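Local coordinates for beta-galactosidase (Marinomonas sp. ef1, PDB 6Y2K), which hydrolyses terminal beta-galactose residues from beta-galactosides as a cold-active family 42 glycoside hydrolase that assembles into a hexamer, at residues 591-596 with 601-606; 15-20 with 54-59; 123-128 with 227-232; 139-144 with 312-317; 87-90 with 96-99. All coordinates share one frame; numbering follows the deposited sequence. Where two conformers were deposited one is given.

Contact 1 of 5, residues 591-596 with 601-606; sequences SLAKLS and LSTYYL
S596 and L601 bring the two backbones together where the chain leaves helix 585-598 of the trimerisation domain. Their CA atoms lie 5.0 Å apart, and L601 N donates to S596 O at 2.8 Å with an angle of 162°. A bond back to the carbonyl five residues earlier is consistent with the six-to-one link of a Schellman-type helix end. The chain then runs back beside the helix, with A593 next to T603. S596 turns its side chain toward the returning loop, and its CB meets T603 CG2 at 3.6 Å. Its OG bends back to L592 O at 2.7 Å, a carbonyl that S596 N also uses from the other face. T603 OG1 stands between the backbone N and carbonyl carbon (chi1 59°), near A593 CB. There it shares a water with A593 O, 2.7 Å from each oxygen. Beyond T603, Y605 makes backbone hydrogen bonds to a second subunit, and the loop touches R540 and G542 of that subunit at the interface. The direct polar hold is thus one backbone bond, while the T603 hydroxyl is tied to the helix through a single water that donates to A593 O.

Contact 2 of 5, residues 15-20 with 54-59; sequences SRWVED and LDESLD
W17 and S57 join the first two long helices on the outside of the TIM barrel, 17-27 and 52-63. The six-membered part of the indole does the touching. CZ3 comes 3.8 Å from S57 N, which lies obliquely to the ring, and 3.9 Å from S57 CB. E56 CB sits at the ring edge, near its plane, 4.2 Å from CZ3. W17 has CG anti to its carbonyl carbon (chi1 -69°), which carries the indole out toward helix 52-63. In this beta/alpha barrel each of the two helices follows one of the first two barrel strands, and W17 also packs on W53 and I60, wedging a bulky ring against successive turns of the second helix. The E56 carboxylate has its own partner, a salt bridge to K14. At the start of segment 15-20, R16 NH2 reaches D20 OD1, four residues on, at 2.7 Å, meeting the syn side of the carboxylate but 31° out of its plane. The same OD1 takes a bond from W354 NE1, and D20 OD2 is paired with Y7 OH.

Contact 3 of 5, residues 123-128 with 227-232; sequences MMAERY and VDILRE
Between 123-128 and 227-232 the backbones come nearest at A125 and L230, with CA atoms 6.1 Å apart. The short alanine side chain makes this possible: its CB points toward the other helix and is met by two methyl groups from consecutive residues. I229 CG2 approaches to 3.8 Å and L230 CD2 to 4.0 Å, so A125 CB faces the gap between these two branches. For I229, the torsion of -66° puts CG1 beside the backbone N and CG2 anti to it, leaving CG2 as the branch that reaches the alanine. Helices 111-128 and 205-233 are neighbours in the outer layer of the TIM barrel, following its third and fourth strands, and the contact is purely apolar. I229 extends the packing back along helix 111-128 onto R118, V121 and T122, whereas L230 leans inward on L239 of strand 238-244. Away from helix 205-233, R127 runs out extended, its CG 3.7 Å above the plane of the Y128 ring and over its centre. Both of these residues bind D55 on helix 52-63.

Contact 4 of 5, residues 139-144 with 312-317; sequences TDNEYG and IMEQQP
E314 faces N141 and E142 across the mouth of the barrel, with one water between them. Its OE1 lies 3.9 Å from E142 OE2, the two carboxylate planes being 31° apart. Its OE2 lies 3.8 Å from N141 OD1, with the amide and carboxylate planes 18° apart. The water takes a hydrogen bond from N141 ND2 at 3.0 Å and gives one to E314 OE2 at 2.8 Å, linking asparagine and glutamate where they do not bond directly. Both glutamates are extended beyond CG, one from the loop after strand 134-138 and one from strand 310-315, and their carboxylates meet between them. E314 is itself gripped by Y267 OH at OE1 and by a salt bridge from R33 at OE2, which fixes the rotation of the carboxylate. N242 ND2 holds N141 OD1, and this orients the amide with its NH2 group to the water. Behind it, N141 N donates to D140 OD1 at 2.8 Å, and R104 and T74 hold the D140 carboxylate. E142 and E314, at the ends of the fourth and seventh strands, correspond to the acid/base and nucleophile of related GH42 enzymes and probably play those roles here. A glycerol, probably from the crystallisation liquor, bonds E142 OE1 and is consistent with a sugar-binding pocket here. Two carboxylates facing each other are consistent with double-displacement hydrolysis, which retains the anomeric configuration.

Contact 5 of 5, residues 87-90 with 96-99; sequences SMLA and RVRG
L89 reaches across to V97 and R98 with most of its side chain. CB already lies 3.9 Å from V97 CG1. With CG anti to the carbonyl carbon (chi1 -66°), the chain then divides: CD1 approaches V97 CG1 to 3.7 Å, the two side chains lying at a slant to each other, while CD2 comes to 3.6 Å from R98 O. Next to it, A90 supplies the backbone link. R98 N donates to A90 O at 2.9 Å with an angle of 167°, and V97 CA makes a CH...O contact of 3.5 Å to the same oxygen. The companion link is made by a water inserted between the segments, which takes a bond from A90 N and gives one of 2.8 Å to R98 O. The aliphatic part of R98 passes A90, CD lying 4.2 Å from A90 CB. Its guanidinium group goes on to V200 O of a third subunit and to H146 O of its own chain, which places this loop at a subunit interface. The two segments lie within one long loop after the third barrel strand, between helix 79-84, where L89 also packs on V82, and helix 111-128, which M88 touches through Y113.

Contacts 2 to 5 belong to the TIM barrel, whereas contact 1 lies in the trimerisation domain, about 53 Å from contact 2 between centres. Along the chain contact 2 comes first, then contact 5, then contacts 3 and 4, whose segments alternate, and finally contact 1. Contacts 2 and 3 join successive outer helices and meet directly through D55 with R127 and Y128. Contact 4 lies at the strand ends, T139 touching L230 of contact 3. Contact 5 is about 7 Å from contact 4 between nearest atoms. Contacts 1 and 5 each adjoin another subunit, so intersubunit contacts are made from both the barrel and the trimerisation-domain side, while the glutamate pair lies buried at the strand ends.

Contact 1 of 5, residues 591-596 with 601-606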
# COMPACT_ATOMS: atom_id res chain seq x y z
N SER A 591 -28.53 4.18 -15.71
CA SER A 591 -29.13 4.70 -16.94
C SER A 591 -29.98 3.64 -17.64
O SER A 591 -31.10 3.92 -18.06
CB SER A 591 -28.04 5.24 -17.89
OG SER A 591 -27.24 6.24 -17.27
N LEU A 592 -29.46 2.41 -17.73
CA LEU A 592 -30.20 1.31 -18.37
C LEU A 592 -31.46 0.92 -17.59
O LEU A 592 -32.47 0.56 -18.20
CB LEU A 592 -29.29 0.09 -18.60
CG LEU A 592 -28.24 0.33 -19.71
CD1 LEU A 592 -27.11 -0.69 -19.63
CD2 LEU A 592 -28.86 0.34 -21.09
N ALA A 593 -31.41 1.02 -16.26
CA ALA A 593 -32.58 0.80 -15.41
C ALA A 593 -33.68 1.84 -15.68
O ALA A 593 -34.85 1.48 -15.82
CB ALA A 593 -32.20 0.79 -13.94
N LYS A 594 -33.30 3.11 -15.79
CA LYS A 594 -34.25 4.18 -16.14
C LYS A 594 -34.83 3.98 -17.53
O LYS A 594 -36.04 4.11 -17.73
CB LYS A 594 -33.59 5.56 -16.06
CG LYS A 594 -33.38 6.07 -14.64
CD LYS A 594 -34.69 6.56 -14.04
CE LYS A 594 -34.50 7.07 -12.62
NZ LYS A 594 -35.79 7.56 -12.09
N LEU A 595 -33.97 3.68 -18.49
CA LEU A 595 -34.39 3.51 -19.88
C LEU A 595 -35.29 2.28 -20.04
O LEU A 595 -36.28 2.33 -20.78
CB LEU A 595 -33.17 3.42 -20.80
CG LEU A 595 -32.42 4.75 -20.96
CD1 LEU A 595 -31.00 4.56 -21.47
CD2 LEU A 595 -33.18 5.71 -21.86
N SER A 596 -34.95 1.20 -19.33
CA SER A 596 -35.78 -0.00 -19.29
C SER A 596 -37.18 0.29 -18.75
O SER A 596 -38.16 -0.22 -19.29
CB SER A 596 -35.11 -1.10 -18.45
OG SER A 596 -33.92 -1.55 -19.07
N LEU A 601 -39.87 -2.49 -19.43
CA LEU A 601 -39.14 -3.71 -19.08
C LEU A 601 -38.69 -3.66 -17.63
O LEU A 601 -38.33 -2.60 -17.12
CB LEU A 601 -37.92 -3.87 -19.99
CG LEU A 601 -38.12 -3.77 -21.50
CD1 LEU A 601 -36.79 -3.91 -22.23
CD2 LEU A 601 -39.12 -4.81 -21.98
N SER A 602 -38.70 -4.81 -16.96
CA SER A 602 -38.23 -4.89 -15.58
C SER A 602 -36.71 -5.11 -15.53
O SER A 602 -36.11 -5.66 -16.46
CB SER A 602 -38.96 -5.99 -14.83
OG SER A 602 -38.71 -7.25 -15.40
N THR A 603 -36.10 -4.69 -14.43
CA THR A 603 -34.70 -4.95 -14.15
C THR A 603 -34.53 -5.41 -12.71
O THR A 603 -35.40 -5.19 -11.85
CB THR A 603 -33.83 -3.69 -14.41
OG1 THR A 603 -34.27 -2.60 -13.59
CG2 THR A 603 -33.88 -3.30 -15.87
N TYR A 604 -33.39 -6.05 -12.46
CA TYR A 604 -33.06 -6.63 -11.16
C TYR A 604 -31.53 -6.65 -11.06
O TYR A 604 -30.88 -7.23 -11.91
CB TYR A 604 -33.61 -8.06 -11.06
CG TYR A 604 -33.51 -8.67 -9.67
CD1 TYR A 604 -32.30 -9.16 -9.18
CD2 TYR A 604 -34.65 -8.78 -8.85
CE1 TYR A 604 -32.21 -9.72 -7.91
CE2 TYR A 604 -34.57 -9.33 -7.58
CZ TYR A 604 -33.35 -9.80 -7.11
OH TYR A 604 -33.27 -10.35 -5.85
N TYR A 605 -30.98 -6.01 -10.02
CA TYR A 605 -29.54 -6.05 -9.78
C TYR A 605 -29.21 -7.42 -9.20
O TYR A 605 -29.37 -7.66 -8.00
CB TYR A 605 -29.09 -4.94 -8.81
CG TYR A 605 -28.99 -3.55 -9.41
CD1 TYR A 605 -30.13 -2.82 -9.75
CD2 TYR A 605 -27.74 -2.96 -9.62
CE1 TYR A 605 -30.04 -1.53 -10.28
CE2 TYR A 605 -27.64 -1.67 -10.17
CZ TYR A 605 -28.79 -0.97 -10.50
OH TYR A 605 -28.68 0.31 -11.03
N LEU A 606 -28.77 -8.33 -10.07
CA LEU A 606 -28.44 -9.69 -9.66
C LEU A 606 -27.23 -9.71 -8.74
O LEU A 606 -26.41 -8.79 -8.78
CB LEU A 606 -28.16 -10.58 -10.88
CG LEU A 606 -29.34 -10.89 -11.81
CD1 LEU A 606 -28.84 -11.47 -13.12
CD2 LEU A 606 -30.32 -11.86 -11.15
O HOH W 1 -35.79 -0.51 -14.30

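Contact 2 of 5, residues 15-20 with 54-59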
# COMPACT_ATOMS: atom_id res chain seq x y z
N SER A 15 -9.56 -49.72 -36.11
CA SER A 15 -10.02 -50.58 -35.01
C SER A 15 -10.71 -49.83 -33.84
O SER A 15 -11.43 -50.45 -33.05
CB SER A 15 -8.85 -51.41 -34.47
OG SER A 15 -7.80 -50.58 -33.98
N ARG A 16 -10.49 -48.51 -33.73
CA ARG A 16 -11.19 -47.65 -32.76
C ARG A 16 -12.56 -47.15 -33.20
O ARG A 16 -13.37 -46.76 -32.35
CB ARG A 16 -10.34 -46.41 -32.41
CG ARG A 16 -9.21 -46.65 -31.42
CD ARG A 16 -9.70 -46.93 -30.01
NE ARG A 16 -10.68 -45.94 -29.55
CZ ARG A 16 -11.35 -46.00 -28.41
NH1 ARG A 16 -11.13 -46.99 -27.54
NH2 ARG A 16 -12.24 -45.05 -28.12
N TRP A 17 -12.82 -47.12 -34.51
CA TRP A 17 -13.93 -46.33 -35.06
C TRP A 17 -15.34 -46.74 -34.60
O TRP A 17 -16.18 -45.88 -34.30
CB TRP A 17 -13.86 -46.31 -36.59
CG TRP A 17 -12.69 -45.53 -37.16
CD1 TRP A 17 -11.67 -44.94 -36.47
CD2 TRP A 17 -12.42 -45.29 -38.55
NE1 TRP A 17 -10.80 -44.33 -37.33
CE2 TRP A 17 -11.23 -44.53 -38.62
CE3 TRP A 17 -13.08 -45.64 -39.74
CZ2 TRP A 17 -10.68 -44.11 -39.83
CZ3 TRP A 17 -12.53 -45.22 -40.95
CH2 TRP A 17 -11.34 -44.46 -40.99
N VAL A 18 -15.62 -48.05 -34.56
CA VAL A 18 -16.96 -48.51 -34.15
C VAL A 18 -17.18 -48.17 -32.68
O VAL A 18 -18.23 -47.64 -32.31
CB VAL A 18 -17.18 -50.02 -34.40
CG1 VAL A 18 -18.52 -50.47 -33.83
CG2 VAL A 18 -17.11 -50.33 -35.89
N GLU A 19 -16.19 -48.48 -31.84
CA GLU A 19 -16.21 -48.14 -30.42
C GLU A 19 -16.41 -46.63 -30.17
O GLU A 19 -17.19 -46.26 -29.30
CB GLU A 19 -14.93 -48.64 -29.72
CG GLU A 19 -14.70 -48.13 -28.29
CD GLU A 19 -15.83 -48.48 -27.32
OE1 GLU A 19 -16.52 -49.50 -27.56
OE2 GLU A 19 -16.02 -47.75 -26.32
N ASP A 20 -15.71 -45.79 -30.93
CA ASP A 20 -15.83 -44.33 -30.78
C ASP A 20 -17.28 -43.92 -30.96
O ASP A 20 -17.84 -43.21 -30.12
CB ASP A 20 -14.95 -43.55 -31.78
CG ASP A 20 -13.46 -43.53 -31.42
OD1 ASP A 20 -13.09 -43.57 -30.23
OD2 ASP A 20 -12.65 -43.43 -32.36
N LEU A 54 -12.92 -42.07 -45.48
CA LEU A 54 -14.06 -41.21 -45.19
C LEU A 54 -15.36 -41.91 -45.55
O LEU A 54 -16.35 -41.80 -44.82
CB LEU A 54 -13.92 -39.89 -45.94
CG LEU A 54 -14.96 -38.79 -45.70
CD1 LEU A 54 -15.14 -38.50 -44.22
CD2 LEU A 54 -14.54 -37.53 -46.45
N ASP A 55 -15.37 -42.64 -46.67
CA ASP A 55 -16.50 -43.51 -47.04
C ASP A 55 -16.89 -44.43 -45.89
O ASP A 55 -18.07 -44.54 -45.55
CB ASP A 55 -16.17 -44.39 -48.26
CG ASP A 55 -15.88 -43.59 -49.53
OD1 ASP A 55 -16.39 -42.45 -49.70
OD2 ASP A 55 -15.13 -44.14 -50.39
N GLU A 56 -15.89 -45.07 -45.29
CA GLU A 56 -16.11 -46.01 -44.19
C GLU A 56 -16.51 -45.33 -42.89
O GLU A 56 -17.38 -45.83 -42.18
CB GLU A 56 -14.88 -46.88 -43.97
CG GLU A 56 -14.64 -47.84 -45.12
CD GLU A 56 -13.31 -48.59 -45.04
OE1 GLU A 56 -12.54 -48.41 -44.07
OE2 GLU A 56 -13.05 -49.36 -45.99
N SER A 57 -15.85 -44.21 -42.57
CA SER A 57 -16.15 -43.46 -41.35
C SER A 57 -17.59 -42.95 -41.33
O SER A 57 -18.28 -43.09 -40.33
CB SER A 57 -15.16 -42.30 -41.15
OG SER A 57 -15.51 -41.52 -40.02
N LEU A 58 -18.03 -42.36 -42.44
CA LEU A 58 -19.40 -41.85 -42.52
C LEU A 58 -20.42 -42.98 -42.34
O LEU A 58 -21.42 -42.79 -41.65
CB LEU A 58 -19.65 -41.12 -43.84
CG LEU A 58 -18.89 -39.81 -44.10
CD1 LEU A 58 -19.18 -39.32 -45.51
CD2 LEU A 58 -19.26 -38.75 -43.09
N ASP A 59 -20.16 -44.15 -42.93
CA ASP A 59 -21.07 -45.30 -42.75
C ASP A 59 -21.14 -45.77 -41.29
O ASP A 59 -22.23 -46.03 -40.79
CB ASP A 59 -20.70 -46.47 -43.69
CG ASP A 59 -21.10 -46.23 -45.15
OD1 ASP A 59 -21.83 -45.25 -45.46
OD2 ASP A 59 -20.69 -47.03 -46.01

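Contact 3 of 5, residues 123-128 with 227-232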
# COMPACT_ATOMS: atom_id res chain seq x y z
N MET A 123 -15.26 -31.85 -55.93
CA MET A 123 -15.01 -33.28 -55.74
C MET A 123 -15.73 -33.84 -54.52
O MET A 123 -16.41 -34.86 -54.61
CB MET A 123 -13.51 -33.57 -55.59
CG MET A 123 -12.72 -33.63 -56.88
SD MET A 123 -11.11 -34.43 -56.62
CE MET A 123 -10.30 -33.24 -55.57
N MET A 124 -15.59 -33.17 -53.37
CA MET A 124 -16.22 -33.61 -52.11
C MET A 124 -17.73 -33.55 -52.14
O MET A 124 -18.39 -34.49 -51.68
CB MET A 124 -15.77 -32.75 -50.92
CG MET A 124 -14.62 -33.32 -50.14
SD MET A 124 -14.40 -32.44 -48.58
CE MET A 124 -14.89 -33.60 -47.31
N ALA A 125 -18.27 -32.43 -52.62
CA ALA A 125 -19.72 -32.23 -52.71
C ALA A 125 -20.41 -33.22 -53.67
O ALA A 125 -21.54 -33.63 -53.42
CB ALA A 125 -20.01 -30.81 -53.14
N GLU A 126 -19.73 -33.57 -54.77
CA GLU A 126 -20.27 -34.56 -55.70
C GLU A 126 -20.29 -35.95 -55.05
O GLU A 126 -21.28 -36.66 -55.16
CB GLU A 126 -19.53 -34.51 -57.05
CG GLU A 126 -19.95 -33.28 -57.86
CD GLU A 126 -19.13 -33.04 -59.12
OE1 GLU A 126 -17.97 -33.49 -59.21
OE2 GLU A 126 -19.66 -32.36 -60.02
N ARG A 127 -19.22 -36.31 -54.35
CA ARG A 127 -19.15 -37.62 -53.71
C ARG A 127 -20.10 -37.78 -52.51
O ARG A 127 -20.73 -38.84 -52.35
CB ARG A 127 -17.72 -37.95 -53.26
CG ARG A 127 -17.54 -39.40 -52.79
CD ARG A 127 -16.08 -39.82 -52.69
NE ARG A 127 -15.95 -41.27 -52.49
CZ ARG A 127 -16.00 -42.19 -53.47
NH1 ARG A 127 -16.18 -41.85 -54.74
NH2 ARG A 127 -15.88 -43.48 -53.16
N TYR A 128 -20.20 -36.74 -51.67
CA TYR A 128 -20.88 -36.87 -50.36
C TYR A 128 -22.10 -36.00 -50.16
O TYR A 128 -22.77 -36.12 -49.12
CB TYR A 128 -19.88 -36.57 -49.23
CG TYR A 128 -18.70 -37.49 -49.19
CD1 TYR A 128 -18.84 -38.83 -48.84
CD2 TYR A 128 -17.44 -37.03 -49.53
CE1 TYR A 128 -17.74 -39.68 -48.80
CE2 TYR A 128 -16.34 -37.87 -49.50
CZ TYR A 128 -16.50 -39.18 -49.14
OH TYR A 128 -15.38 -39.98 -49.12
N VAL A 227 -20.16 -22.14 -50.96
CA VAL A 227 -21.62 -22.19 -50.77
C VAL A 227 -22.36 -22.52 -52.08
O VAL A 227 -23.28 -23.34 -52.08
CB VAL A 227 -22.14 -20.84 -50.18
CG1 VAL A 227 -23.66 -20.72 -50.29
CG2 VAL A 227 -21.71 -20.69 -48.72
N ASP A 228 -21.97 -21.87 -53.18
CA ASP A 228 -22.65 -22.11 -54.47
C ASP A 228 -22.54 -23.58 -54.90
O ASP A 228 -23.54 -24.18 -55.35
CB ASP A 228 -22.11 -21.19 -55.57
CG ASP A 228 -22.50 -19.74 -55.38
OD1 ASP A 228 -23.40 -19.41 -54.57
OD2 ASP A 228 -21.90 -18.90 -56.07
N ILE A 229 -21.35 -24.17 -54.73
CA ILE A 229 -21.13 -25.59 -55.02
C ILE A 229 -21.98 -26.49 -54.12
O ILE A 229 -22.58 -27.47 -54.60
CB ILE A 229 -19.64 -25.97 -54.86
CG1 ILE A 229 -18.79 -25.27 -55.93
CG2 ILE A 229 -19.44 -27.49 -54.97
CD1 ILE A 229 -17.32 -25.18 -55.57
N LEU A 230 -22.00 -26.18 -52.82
CA LEU A 230 -22.73 -26.98 -51.85
C LEU A 230 -24.26 -26.87 -52.01
O LEU A 230 -24.96 -27.86 -51.80
CB LEU A 230 -22.29 -26.65 -50.42
CG LEU A 230 -20.82 -27.01 -50.09
CD1 LEU A 230 -20.35 -26.31 -48.82
CD2 LEU A 230 -20.63 -28.51 -49.98
N ARG A 231 -24.76 -25.69 -52.40
CA ARG A 231 -26.19 -25.53 -52.73
C ARG A 231 -26.62 -26.41 -53.90
O ARG A 231 -27.70 -27.00 -53.88
CB ARG A 231 -26.53 -24.08 -53.12
CG ARG A 231 -26.48 -23.04 -52.00
CD ARG A 231 -27.36 -23.41 -50.83
NE ARG A 231 -27.38 -22.35 -49.83
CZ ARG A 231 -27.79 -22.49 -48.57
NH1 ARG A 231 -28.22 -23.68 -48.11
NH2 ARG A 231 -27.74 -21.45 -47.76
N GLU A 232 -25.77 -26.48 -54.93
CA GLU A 232 -26.04 -27.28 -56.13
C GLU A 232 -26.04 -28.77 -55.81
O GLU A 232 -26.99 -29.48 -56.14
CB GLU A 232 -25.01 -26.94 -57.22
CG GLU A 232 -25.05 -27.77 -58.50
CD GLU A 232 -26.35 -27.66 -59.28
OE1 GLU A 232 -26.57 -28.53 -60.16
OE2 GLU A 232 -27.15 -26.73 -59.04

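Contact 4 of 5, residues 139-144 with 312-317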
# COMPACT_ATOMS: atom_id res chain seq x y z
N THR A 139 -17.89 -24.85 -44.01
CA THR A 139 -16.92 -24.33 -44.97
C THR A 139 -15.61 -23.99 -44.26
O THR A 139 -15.61 -23.25 -43.30
CB THR A 139 -17.43 -23.08 -45.68
OG1 THR A 139 -17.89 -22.12 -44.71
CG2 THR A 139 -18.58 -23.43 -46.62
N ASP A 140 -14.50 -24.56 -44.72
CA ASP A 140 -13.17 -24.17 -44.25
C ASP A 140 -13.10 -24.41 -42.71
O ASP A 140 -13.65 -25.42 -42.21
CB ASP A 140 -12.91 -22.71 -44.69
CG ASP A 140 -11.43 -22.32 -44.71
OD1 ASP A 140 -10.94 -21.85 -43.65
OD2 ASP A 140 -10.79 -22.39 -45.79
N ASN A 141 -12.42 -23.54 -41.97
CA ASN A 141 -12.31 -23.64 -40.51
C ASN A 141 -11.76 -22.33 -39.95
O ASN A 141 -10.60 -22.01 -40.17
CB ASN A 141 -11.39 -24.79 -40.09
CG ASN A 141 -11.43 -25.04 -38.59
OD1 ASN A 141 -12.39 -25.64 -38.07
ND2 ASN A 141 -10.40 -24.57 -37.88
N GLU A 142 -12.61 -21.59 -39.24
CA GLU A 142 -12.21 -20.37 -38.53
C GLU A 142 -11.51 -19.37 -39.44
O GLU A 142 -10.33 -19.06 -39.26
CB GLU A 142 -11.34 -20.70 -37.30
CG GLU A 142 -12.07 -21.44 -36.17
CD GLU A 142 -11.25 -21.51 -34.88
OE1 GLU A 142 -10.01 -21.61 -34.97
OE2 GLU A 142 -11.84 -21.45 -33.77
N TYR A 143 -12.26 -18.88 -40.42
CA TYR A 143 -11.81 -17.79 -41.28
C TYR A 143 -11.23 -16.70 -40.40
O TYR A 143 -11.86 -16.32 -39.41
CB TYR A 143 -12.98 -17.16 -42.05
CG TYR A 143 -13.64 -17.99 -43.14
CD1 TYR A 143 -12.90 -18.77 -44.01
CD2 TYR A 143 -15.02 -17.95 -43.32
CE1 TYR A 143 -13.51 -19.51 -45.02
CE2 TYR A 143 -15.64 -18.68 -44.32
CZ TYR A 143 -14.89 -19.46 -45.17
OH TYR A 143 -15.51 -20.19 -46.17
N GLY A 144 -10.04 -16.23 -40.75
CA GLY A 144 -9.42 -15.10 -40.06
C GLY A 144 -8.54 -15.47 -38.87
O GLY A 144 -7.75 -14.63 -38.44
N ILE A 312 -22.92 -23.92 -31.23
CA ILE A 312 -21.54 -23.83 -30.76
C ILE A 312 -20.85 -25.03 -31.40
O ILE A 312 -21.12 -26.17 -31.03
CB ILE A 312 -21.44 -23.87 -29.21
CG1 ILE A 312 -21.79 -22.51 -28.59
CG2 ILE A 312 -20.01 -24.22 -28.77
CD1 ILE A 312 -23.17 -21.97 -28.90
N MET A 313 -19.99 -24.78 -32.39
CA MET A 313 -19.28 -25.85 -33.09
C MET A 313 -18.15 -26.43 -32.25
O MET A 313 -17.86 -27.61 -32.37
CB MET A 313 -18.70 -25.35 -34.41
CG MET A 313 -18.17 -26.43 -35.33
SD MET A 313 -19.51 -27.51 -35.92
CE MET A 313 -20.19 -26.47 -37.19
N GLU A 314 -17.51 -25.61 -31.41
CA GLU A 314 -16.40 -26.04 -30.56
C GLU A 314 -16.56 -25.48 -29.15
O GLU A 314 -16.48 -24.27 -28.94
CB GLU A 314 -15.05 -25.59 -31.14
CG GLU A 314 -14.75 -26.06 -32.57
CD GLU A 314 -13.42 -25.55 -33.11
OE1 GLU A 314 -12.62 -25.02 -32.32
OE2 GLU A 314 -13.17 -25.68 -34.34
N GLN A 315 -16.81 -26.37 -28.18
CA GLN A 315 -16.93 -25.99 -26.77
C GLN A 315 -15.77 -26.55 -25.97
O GLN A 315 -15.47 -27.76 -26.04
CB GLN A 315 -18.24 -26.53 -26.19
CG GLN A 315 -18.52 -26.11 -24.75
CD GLN A 315 -18.66 -24.60 -24.59
OE1 GLN A 315 -19.56 -24.00 -25.17
NE2 GLN A 315 -17.77 -24.00 -23.81
N GLN A 316 -15.12 -25.68 -25.18
CA GLN A 316 -14.03 -26.10 -24.30
C GLN A 316 -14.50 -27.22 -23.37
O GLN A 316 -15.52 -27.06 -22.73
CB GLN A 316 -13.53 -24.93 -23.45
CG GLN A 316 -12.32 -25.27 -22.60
CD GLN A 316 -11.58 -24.07 -22.02
OE1 GLN A 316 -11.95 -22.90 -22.25
NE2 GLN A 316 -10.52 -24.35 -21.27
N PRO A 317 -13.76 -28.35 -23.32
CA PRO A 317 -14.09 -29.48 -22.44
C PRO A 317 -13.13 -29.69 -21.27
O PRO A 317 -13.37 -30.57 -20.42
CB PRO A 317 -13.95 -30.67 -23.40
CG PRO A 317 -12.74 -30.29 -24.20
CD PRO A 317 -12.80 -28.78 -24.35
O HOH W 2 -10.68 -24.58 -34.88

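Contact 5 of 5, residues 87-90 with 96-99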
# COMPACT_ATOMS: atom_id res chain seq x y z
N SER A 87 2.13 -17.58 -55.20
CA SER A 87 1.29 -16.38 -55.08
C SER A 87 0.07 -16.53 -54.13
O SER A 87 -0.61 -15.53 -53.85
CB SER A 87 0.79 -15.93 -56.46
OG SER A 87 -0.19 -16.83 -56.97
N MET A 88 -0.22 -17.76 -53.68
CA MET A 88 -1.31 -17.98 -52.72
C MET A 88 -0.95 -17.56 -51.29
O MET A 88 -1.84 -17.35 -50.48
CB MET A 88 -1.79 -19.45 -52.72
CG MET A 88 -0.99 -20.41 -51.85
SD MET A 88 -1.48 -22.14 -52.06
CE MET A 88 -2.61 -22.30 -50.68
N LEU A 89 0.34 -17.48 -50.98
CA LEU A 89 0.77 -17.19 -49.61
C LEU A 89 0.57 -15.73 -49.23
O LEU A 89 0.90 -14.82 -50.00
CB LEU A 89 2.23 -17.61 -49.39
CG LEU A 89 2.51 -19.12 -49.47
CD1 LEU A 89 4.01 -19.37 -49.41
CD2 LEU A 89 1.80 -19.89 -48.36
N ALA A 90 0.03 -15.52 -48.04
CA ALA A 90 -0.13 -14.18 -47.48
C ALA A 90 1.21 -13.57 -47.09
O ALA A 90 2.21 -14.28 -46.93
CB ALA A 90 -1.03 -14.25 -46.25
N ARG A 96 6.56 -9.91 -44.48
CA ARG A 96 7.13 -11.28 -44.57
C ARG A 96 6.09 -12.32 -44.96
O ARG A 96 4.94 -12.25 -44.53
CB ARG A 96 7.74 -11.71 -43.24
CG ARG A 96 8.90 -10.85 -42.77
CD ARG A 96 8.51 -9.90 -41.66
NE ARG A 96 9.04 -10.34 -40.37
CZ ARG A 96 8.34 -10.66 -39.28
NH1 ARG A 96 9.00 -11.03 -38.18
NH2 ARG A 96 7.01 -10.61 -39.24
N VAL A 97 6.53 -13.30 -45.73
CA VAL A 97 5.64 -14.37 -46.18
C VAL A 97 5.20 -15.19 -44.95
O VAL A 97 5.99 -15.44 -44.04
CB VAL A 97 6.33 -15.28 -47.23
CG1 VAL A 97 5.45 -16.49 -47.58
CG2 VAL A 97 6.63 -14.47 -48.49
N ARG A 98 3.92 -15.56 -44.94
CA ARG A 98 3.35 -16.40 -43.89
C ARG A 98 3.30 -17.82 -44.43
O ARG A 98 2.41 -18.17 -45.22
CB ARG A 98 1.96 -15.90 -43.50
CG ARG A 98 1.93 -14.42 -43.15
CD ARG A 98 0.65 -14.04 -42.44
NE ARG A 98 0.63 -14.52 -41.05
CZ ARG A 98 -0.37 -14.32 -40.19
NH1 ARG A 98 -1.46 -13.65 -40.57
NH2 ARG A 98 -0.28 -14.80 -38.95
N GLY A 99 4.26 -18.64 -44.00
CA GLY A 99 4.54 -19.91 -44.66
C GLY A 99 3.77 -21.12 -44.16
O GLY A 99 3.11 -21.08 -43.11
O HOH W 3 -0.15 -17.67 -46.11